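Local coordinates for tubulin-like protein CetZ (Methanosaeta thermophila, PDB 3ZID) that binds guanine nucleotide as a tubulin/FtsZ-family GTPase and is thought to take part in the control of archaeal cell shape, at residues K242-R247 with R281-V286; D287-E292 with V303-V308. All blocks are in the same frame, centred on the assembly; numbering follows the deposited sequence.

Interaction 1. Residues K242-R247 with R281-V286; sequences KSPSIR and REYLNV
P244 and Y283 make the apolar half of this contact, a small example of how two helix starts can be joined without a direct hydrogen bond. Here the loop leading into helix 246-252 meets the turn between strand 270-279 and helix 286-296, beside the four-stranded mixed sheet and away from the nucleotide site. CB of P244 lies 3.8 Å from CE1 of Y283 and reaches CD1 at nearly the same distance, so one methylene of the pyrrolidine ring approaches the phenol ring obliquely. The tyrosine ring is put there by its first torsion, which sets CG anti to the carbonyl carbon and beside the backbone N (chi1 -65°). P314 also touches the Y283 side chain. A looser apolar pair joins buried I246 to L284, CD1 of I246 standing 4.4 Å from CD2 of L284. Although the CB of L284 points away from 242-247, its branched end bends back far enough to meet the isoleucine, and both side chains also rest on I277 of strand 270-279.

The polar half is carried by water. One molecule donates a hydrogen bond of 2.7 Å to O of Y283 and a weak one of 3.3 Å to O of P244, linking two carbonyls that could not bond to each other. CG1 of I246 packs against that Y283 O at 3.7 Å, a van der Waals contact.

S245 and N285 are N-caps, each side chain accepting from a backbone N just past its own segment: S245 OG from A248, N285 OD1 from E288. L284 N bonds to O of R281, closing the short 3-10 turn that presents Y283.

With no direct hydrogen bond or salt bridge between the segments, the contact depends on van der Waals fit and on a water that bonds well to Y283 O and only weakly to P244 O.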
ATOM      1  N   LYS A 242       9.084  29.479  -8.072  1.00 35.02           N
ATOM      2  CA  LYS A 242      10.091  29.765  -9.085  1.00 47.51           C
ATOM      3  C   LYS A 242       9.706  29.111 -10.397  1.00 51.98           C
ATOM      4  O   LYS A 242       9.571  29.781 -11.407  1.00 61.47           O
ATOM      5  CB  LYS A 242      11.441  29.148  -8.709  1.00 52.92           C
ATOM      6  CG  LYS A 242      12.026  29.468  -7.356  1.00 64.00           C
ATOM      7  CD  LYS A 242      13.074  28.399  -7.034  1.00 72.91           C
ATOM      8  CE  LYS A 242      13.818  28.665  -5.739  1.00 80.69           C
ATOM      9  NZ  LYS A 242      14.723  27.523  -5.395  1.00 85.41           N
ATOM     10  N   SER A 243       9.578  27.785 -10.376  1.00 48.62           N
ATOM     11  CA  SER A 243       9.266  27.006 -11.572  1.00 42.07           C
ATOM     12  C   SER A 243       7.952  26.257 -11.441  1.00 39.41           C
ATOM     13  O   SER A 243       7.927  25.111 -10.982  1.00 39.71           O
ATOM     14  CB  SER A 243      10.394  26.032 -11.880  1.00 46.64           C
ATOM     15  OG  SER A 243      10.548  25.111 -10.822  1.00 60.97           O
ATOM     16  N   PRO A 244       6.858  26.896 -11.861  1.00 36.54           N
ATOM     17  CA  PRO A 244       5.485  26.381 -11.804  1.00 32.81           C
ATOM     18  C   PRO A 244       5.097  25.585 -13.059  1.00 32.13           C
ATOM     19  O   PRO A 244       3.924  25.258 -13.236  1.00 32.37           O
ATOM     20  CB  PRO A 244       4.655  27.653 -11.716  1.00 25.27           C
ATOM     21  CG  PRO A 244       5.439  28.628 -12.549  1.00 28.09           C
ATOM     22  CD  PRO A 244       6.893  28.299 -12.325  1.00 35.86           C
ATOM     23  N   SER A 245       6.080  25.265 -13.897  1.00 25.44           N
ATOM     24  CA  SER A 245       5.841  24.563 -15.156  1.00 31.41           C
ATOM     25  C   SER A 245       5.029  23.279 -14.963  1.00 30.26           C
ATOM     26  O   SER A 245       5.472  22.338 -14.282  1.00 29.24           O
ATOM     27  CB  SER A 245       7.200  24.216 -15.780  1.00 35.65           C
ATOM     28  OG  SER A 245       7.083  23.288 -16.842  1.00 39.71           O
ATOM     29  N   ILE A 246       3.864  23.228 -15.608  1.00 26.29           N
ATOM     30  CA  ILE A 246       2.973  22.073 -15.496  1.00 31.69           C
ATOM     31  C   ILE A 246       3.598  20.860 -16.179  1.00 33.29           C
ATOM     32  O   ILE A 246       3.486  19.743 -15.698  1.00 31.37           O
ATOM     33  CB  ILE A 246       1.592  22.347 -16.107  1.00 30.23           C
ATOM     34  CG1 ILE A 246       0.924  23.522 -15.397  1.00 28.31           C
ATOM     35  CG2 ILE A 246       0.685  21.128 -15.963  1.00 32.85           C
ATOM     36  CD1 ILE A 246       0.478  23.194 -14.007  1.00 29.91           C
ATOM     37  N   ARG A 247       4.254  21.097 -17.303  1.00 35.05           N
ATOM     38  CA  ARG A 247       4.959  20.049 -18.010  1.00 37.46           C
ATOM     39  C   ARG A 247       5.955  19.359 -17.097  1.00 40.91           C
ATOM     40  O   ARG A 247       5.996  18.132 -17.020  1.00 40.41           O
ATOM     41  CB  ARG A 247       5.687  20.647 -19.208  1.00 40.73           C
ATOM     42  CG  ARG A 247       6.704  19.729 -19.853  1.00 53.10           C
ATOM     43  CD  ARG A 247       7.362  20.437 -21.025  1.00 62.84           C
ATOM     44  NE  ARG A 247       8.079  19.528 -21.913  1.00 70.90           N
ATOM     45  CZ  ARG A 247       8.444  19.841 -23.152  1.00 78.85           C
ATOM     46  NH1 ARG A 247       8.145  21.036 -23.643  1.00 79.75           N
ATOM     47  NH2 ARG A 247       9.101  18.962 -23.901  1.00 83.23           N
ATOM     48  N   ARG A 281      -5.756  29.116 -10.305  1.00 17.92           N
ATOM     49  CA  ARG A 281      -6.270  29.158 -11.664  1.00 19.01           C
ATOM     50  C   ARG A 281      -5.227  29.765 -12.629  1.00 22.17           C
ATOM     51  O   ARG A 281      -5.104  29.351 -13.785  1.00 20.81           O
ATOM     52  CB  ARG A 281      -7.576  29.976 -11.681  1.00 13.89           C
ATOM     53  CG  ARG A 281      -8.309  30.053 -13.008  1.00 15.83           C
ATOM     54  CD  ARG A 281      -9.500  31.029 -12.902  1.00 17.73           C
ATOM     55  NE  ARG A 281     -10.522  30.631 -11.940  1.00 18.52           N
ATOM     56  CZ  ARG A 281     -11.492  29.738 -12.155  1.00 17.51           C
ATOM     57  NH1 ARG A 281     -11.618  29.106 -13.323  1.00 13.14           N
ATOM     58  NH2 ARG A 281     -12.358  29.485 -11.186  1.00 14.82           N
ATOM     59  N   GLU A 282      -4.478  30.760 -12.167  1.00 14.76           N
ATOM     60  CA  GLU A 282      -3.565  31.438 -13.090  1.00 23.43           C
ATOM     61  C   GLU A 282      -2.455  30.500 -13.590  1.00 24.28           C
ATOM     62  O   GLU A 282      -1.867  30.729 -14.627  1.00 23.06           O
ATOM     63  CB  GLU A 282      -2.990  32.724 -12.488  1.00 26.47           C
ATOM     64  CG  GLU A 282      -2.163  32.535 -11.225  1.00 29.06           C
ATOM     65  CD  GLU A 282      -3.004  32.593  -9.956  1.00 37.35           C
ATOM     66  OE1 GLU A 282      -4.254  32.413 -10.040  1.00 32.67           O
ATOM     67  OE2 GLU A 282      -2.399  32.817  -8.877  1.00 39.58           O
ATOM     68  N   TYR A 283      -2.187  29.432 -12.860  1.00 19.03           N
ATOM     69  CA  TYR A 283      -1.191  28.470 -13.303  1.00 17.66           C
ATOM     70  C   TYR A 283      -1.717  27.442 -14.290  1.00 22.07           C
ATOM     71  O   TYR A 283      -0.930  26.678 -14.843  1.00 24.23           O
ATOM     72  CB  TYR A 283      -0.630  27.727 -12.110  1.00 19.90           C
ATOM     73  CG  TYR A 283       0.139  28.598 -11.162  1.00 24.35           C
ATOM     74  CD1 TYR A 283       1.189  29.393 -11.616  1.00 26.59           C
ATOM     75  CD2 TYR A 283      -0.148  28.593  -9.803  1.00 19.84           C
ATOM     76  CE1 TYR A 283       1.925  30.173 -10.748  1.00 24.72           C
ATOM     77  CE2 TYR A 283       0.580  29.370  -8.928  1.00 25.02           C
ATOM     78  CZ  TYR A 283       1.618  30.161  -9.408  1.00 25.05           C
ATOM     79  OH  TYR A 283       2.348  30.932  -8.537  1.00 28.16           O
ATOM     80  N   LEU A 284      -3.033  27.395 -14.482  1.00 15.52           N
ATOM     81  CA  LEU A 284      -3.666  26.287 -15.218  1.00 16.29           C
ATOM     82  C   LEU A 284      -4.056  26.641 -16.639  1.00 19.28           C
ATOM     83  O   LEU A 284      -5.063  27.302 -16.890  1.00 24.99           O
ATOM     84  CB  LEU A 284      -4.882  25.748 -14.460  1.00 17.84           C
ATOM     85  CG  LEU A 284      -4.652  25.297 -13.016  1.00 17.27           C
ATOM     86  CD1 LEU A 284      -5.963  24.942 -12.336  1.00 18.67           C
ATOM     87  CD2 LEU A 284      -3.658  24.147 -12.897  1.00 22.36           C
ATOM     88  N   ASN A 285      -3.234  26.205 -17.578  1.00 19.96           N
ATOM     89  CA  ASN A 285      -3.482  26.402 -18.990  1.00 20.89           C
ATOM     90  C   ASN A 285      -3.986  25.079 -19.546  1.00 27.97           C
ATOM     91  O   ASN A 285      -3.207  24.137 -19.716  1.00 25.13           O
ATOM     92  CB  ASN A 285      -2.167  26.819 -19.658  1.00 29.03           C
ATOM     93  CG  ASN A 285      -2.315  27.132 -21.137  1.00 39.98           C
ATOM     94  OD1 ASN A 285      -3.140  26.547 -21.849  1.00 42.81           O
ATOM     95  ND2 ASN A 285      -1.488  28.052 -21.615  1.00 45.97           N
ATOM     96  N   VAL A 286      -5.292  24.995 -19.778  1.00 21.25           N
ATOM     97  CA  VAL A 286      -5.909  23.753 -20.224  1.00 26.99           C
ATOM     98  C   VAL A 286      -5.308  23.196 -21.507  1.00 20.81           C
ATOM     99  O   VAL A 286      -5.107  21.993 -21.641  1.00 26.40           O
ATOM    100  CB  VAL A 286      -7.438  23.904 -20.375  1.00 26.29           C
ATOM    101  CG1 VAL A 286      -8.072  22.554 -20.685  1.00 19.42           C
ATOM    102  CG2 VAL A 286      -8.011  24.475 -19.118  1.00 33.68           C
TER
HETATM  103  O   HOH W   1       1.758  27.057 -14.958  1.00 36.75           O

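Interaction 2. Residues D287-E292 with V303-V308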
ATOM      1  N   ASP A 287      -5.022  24.080 -22.443  1.00 25.98           N
ATOM      2  CA  ASP A 287      -4.420  23.699 -23.706  1.00 27.72           C
ATOM      3  C   ASP A 287      -3.052  23.087 -23.508  1.00 29.82           C
ATOM      4  O   ASP A 287      -2.740  22.040 -24.081  1.00 28.83           O
ATOM      5  CB  ASP A 287      -4.292  24.928 -24.606  1.00 33.94           C
ATOM      6  CG  ASP A 287      -3.769  24.586 -25.983  1.00 51.15           C
ATOM      7  OD1 ASP A 287      -3.983  23.444 -26.441  1.00 57.62           O
ATOM      8  OD2 ASP A 287      -3.121  25.452 -26.602  1.00 57.10           O
ATOM      9  N   GLU A 288      -2.238  23.730 -22.682  1.00 21.16           N
ATOM     10  CA  GLU A 288      -0.909  23.203 -22.359  1.00 21.97           C
ATOM     11  C   GLU A 288      -1.012  21.853 -21.644  1.00 25.36           C
ATOM     12  O   GLU A 288      -0.272  20.929 -21.948  1.00 33.40           O
ATOM     13  CB  GLU A 288      -0.116  24.198 -21.498  1.00 24.32           C
ATOM     14  CG  GLU A 288       1.105  23.604 -20.835  1.00 37.04           C
ATOM     15  CD  GLU A 288       1.781  24.558 -19.857  1.00 51.56           C
ATOM     16  OE1 GLU A 288       1.111  25.512 -19.403  1.00 49.19           O
ATOM     17  OE2 GLU A 288       2.967  24.326 -19.514  1.00 60.89           O
ATOM     18  N   ILE A 289      -1.925  21.742 -20.684  1.00 24.79           N
ATOM     19  CA  ILE A 289      -2.065  20.497 -19.923  1.00 23.27           C
ATOM     20  C   ILE A 289      -2.471  19.369 -20.865  1.00 24.19           C
ATOM     21  O   ILE A 289      -1.937  18.264 -20.800  1.00 29.16           O
ATOM     22  CB  ILE A 289      -3.085  20.648 -18.801  1.00 18.79           C
ATOM     23  CG1 ILE A 289      -2.549  21.629 -17.752  1.00 20.22           C
ATOM     24  CG2 ILE A 289      -3.406  19.279 -18.177  1.00 19.67           C
ATOM     25  CD1 ILE A 289      -3.622  22.301 -16.904  1.00 22.24           C
ATOM     26  N   THR A 290      -3.418  19.671 -21.746  1.00 24.72           N
ATOM     27  CA  THR A 290      -3.911  18.718 -22.720  1.00 22.79           C
ATOM     28  C   THR A 290      -2.794  18.201 -23.622  1.00 34.13           C
ATOM     29  O   THR A 290      -2.669  16.986 -23.831  1.00 30.49           O
ATOM     30  CB  THR A 290      -5.062  19.322 -23.526  1.00 25.95           C
ATOM     31  OG1 THR A 290      -6.135  19.611 -22.615  1.00 27.29           O
ATOM     32  CG2 THR A 290      -5.562  18.342 -24.575  1.00 32.31           C
ATOM     33  N   LYS A 291      -1.960  19.122 -24.099  1.00 24.23           N
ATOM     34  CA  LYS A 291      -0.822  18.786 -24.944  1.00 28.45           C
ATOM     35  C   LYS A 291       0.157  17.880 -24.210  1.00 32.65           C
ATOM     36  O   LYS A 291       0.634  16.885 -24.769  1.00 27.68           O
ATOM     37  CB  LYS A 291      -0.111  20.056 -25.419  1.00 34.05           C
ATOM     38  CG  LYS A 291      -0.833  20.796 -26.511  1.00 41.52           C
ATOM     39  CD  LYS A 291      -0.295  22.211 -26.662  1.00 53.98           C
ATOM     40  CE  LYS A 291      -1.048  22.974 -27.739  1.00 60.31           C
ATOM     41  NZ  LYS A 291      -0.804  24.439 -27.652  1.00 66.06           N
ATOM     42  N   GLU A 292       0.415  18.184 -22.939  1.00 32.44           N
ATOM     43  CA  GLU A 292       1.274  17.315 -22.136  1.00 36.68           C
ATOM     44  C   GLU A 292       0.689  15.934 -21.926  1.00 34.73           C
ATOM     45  O   GLU A 292       1.411  14.944 -21.997  1.00 41.85           O
ATOM     46  CB  GLU A 292       1.614  17.963 -20.800  1.00 44.41           C
ATOM     47  CG  GLU A 292       2.437  19.231 -20.960  1.00 53.83           C
ATOM     48  CD  GLU A 292       3.745  18.979 -21.705  1.00 63.63           C
ATOM     49  OE1 GLU A 292       4.332  17.885 -21.532  1.00 67.38           O
ATOM     50  OE2 GLU A 292       4.184  19.875 -22.466  1.00 64.23           O
ATOM     51  N   VAL A 303      -4.797   7.647 -20.694  1.00 32.18           N
ATOM     52  CA  VAL A 303      -4.586   8.634 -19.643  1.00 33.10           C
ATOM     53  C   VAL A 303      -5.823   9.488 -19.438  1.00 30.31           C
ATOM     54  O   VAL A 303      -6.342  10.063 -20.381  1.00 30.05           O
ATOM     55  CB  VAL A 303      -3.413   9.564 -19.980  1.00 35.47           C
ATOM     56  CG1 VAL A 303      -3.183  10.553 -18.836  1.00 28.25           C
ATOM     57  CG2 VAL A 303      -2.157   8.746 -20.277  1.00 31.64           C
ATOM     58  N   PHE A 304      -6.304   9.546 -18.206  1.00 28.77           N
ATOM     59  CA  PHE A 304      -7.406  10.439 -17.842  1.00 26.17           C
ATOM     60  C   PHE A 304      -6.814  11.608 -17.091  1.00 23.60           C
ATOM     61  O   PHE A 304      -5.781  11.480 -16.436  1.00 25.84           O
ATOM     62  CB  PHE A 304      -8.396   9.744 -16.909  1.00 21.81           C
ATOM     63  CG  PHE A 304      -9.021   8.535 -17.488  1.00 33.22           C
ATOM     64  CD1 PHE A 304     -10.107   8.642 -18.335  1.00 31.08           C
ATOM     65  CD2 PHE A 304      -8.512   7.281 -17.204  1.00 31.25           C
ATOM     66  CE1 PHE A 304     -10.687   7.523 -18.868  1.00 34.21           C
ATOM     67  CE2 PHE A 304      -9.083   6.155 -17.744  1.00 36.28           C
ATOM     68  CZ  PHE A 304     -10.168   6.276 -18.578  1.00 35.91           C
ATOM     69  N   LYS A 305      -7.450  12.761 -17.200  1.00 22.96           N
ATOM     70  CA  LYS A 305      -6.925  13.936 -16.545  1.00 25.14           C
ATOM     71  C   LYS A 305      -8.006  14.660 -15.810  1.00 23.41           C
ATOM     72  O   LYS A 305      -9.180  14.582 -16.176  1.00 29.81           O
ATOM     73  CB  LYS A 305      -6.243  14.860 -17.548  1.00 32.66           C
ATOM     74  CG  LYS A 305      -7.204  15.670 -18.384  1.00 35.47           C
ATOM     75  CD  LYS A 305      -6.430  16.440 -19.431  1.00 46.47           C
ATOM     76  CE  LYS A 305      -7.292  17.515 -20.066  1.00 46.64           C
ATOM     77  NZ  LYS A 305      -7.687  18.499 -19.036  1.00 52.67           N
ATOM     78  N   GLY A 306      -7.607  15.320 -14.734  1.00 21.82           N
ATOM     79  CA  GLY A 306      -8.505  16.132 -13.951  1.00 28.33           C
ATOM     80  C   GLY A 306      -7.786  17.413 -13.565  1.00 25.32           C
ATOM     81  O   GLY A 306      -6.606  17.398 -13.256  1.00 20.19           O
ATOM     82  N   ILE A 307      -8.496  18.528 -13.598  1.00 23.42           N
ATOM     83  CA  ILE A 307      -7.941  19.774 -13.110  1.00 23.26           C
ATOM     84  C   ILE A 307      -8.750  20.220 -11.895  1.00 27.34           C
ATOM     85  O   ILE A 307      -9.977  20.173 -11.914  1.00 28.66           O
ATOM     86  CB  ILE A 307      -7.915  20.829 -14.215  1.00 30.91           C
ATOM     87  CG1 ILE A 307      -7.406  20.189 -15.505  1.00 36.47           C
ATOM     88  CG2 ILE A 307      -6.984  21.933 -13.867  1.00 25.45           C
ATOM     89  CD1 ILE A 307      -7.697  20.995 -16.749  1.00 43.29           C
ATOM     90  N   VAL A 308      -8.059  20.567 -10.807  1.00 20.60           N
ATOM     91  CA  VAL A 308      -8.737  21.049  -9.615  1.00 12.77           C
ATOM     92  C   VAL A 308      -8.191  22.417  -9.257  1.00 22.16           C
ATOM     93  O   VAL A 308      -7.017  22.562  -8.961  1.00 19.78           O
ATOM     94  CB  VAL A 308      -8.544  20.107  -8.398  1.00 23.66           C
ATOM     95  CG1 VAL A 308      -9.384  20.599  -7.213  1.00 19.16           C
ATOM     96  CG2 VAL A 308      -8.932  18.676  -8.767  1.00 27.03           C
TER
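I289 and K305 meet through carbon: CG2 of the isoleucine lies 4.3 Å from CD of the lysine, so the aliphatic part of K305 serves as an apolar surface for the helix. The other branch of I289 points along the strand to I307, where the two CD1 atoms come within 4.3 Å of each other, methyl to methyl. One residue of the helix thus spans two strand residues, K305 and I307, whose side chains project from the same face of the strand.

T290 supplies the closest approach, its OG1 standing 3.5 Å from CE of K305. The two side chains pass at a slant. The lysine chain leaves CA with CG wedged between the backbone N and the carbonyl carbon (chi1 77°), and from there its extended run carries CE to the threonine. The bend at the last torsion (chi4 63°) only sets NZ, which stays 4.1 Å from T290 OG1, so this is packing without a hydrogen bond.

What positions the threonine is its own helix. OG1 sits beside the backbone N, anti to the carbonyl carbon, and is hydrogen-bonded to O of V286 one turn earlier. On the helix's outer side D287 and K291 are joined by a salt bridge of 2.7 Å between OD2 and NZ, the ammonium lying above the carboxylate plane.

Segments 287-292 and 303-308 run nearly antiparallel (158°), their axes approaching to 10.2 Å. Strand 270-279, helix 286-296 and strand 302-309 form a beta-alpha-beta unit, in which the second strand returns parallel to the first and bonds to it through F304, G306 and V308. I289 also touches I277, while F304 faces helix 219-225 from the other side of the sheet.

Interactions 1 and 2 follow one another along the chain and touch, with their centres 11 Å apart. Helix 286-296 starts at V286, the last residue of interaction 1, and its next six residues enter interaction 2. Side chains join the two directly: CD1 of L284 is 3.5 Å from CG2 of I307, and CG2 of I246 is 3.7 Å from CG1 of I289, so one apolar layer runs from helix 246-252 across to strand 302-309. Beside it, CG of R247 packs 3.4 Å from OE1 of E292. Both contacts belong to the region around the four-stranded mixed sheet and lie away from the GDP pocket, whose residues fall between 10 and 194.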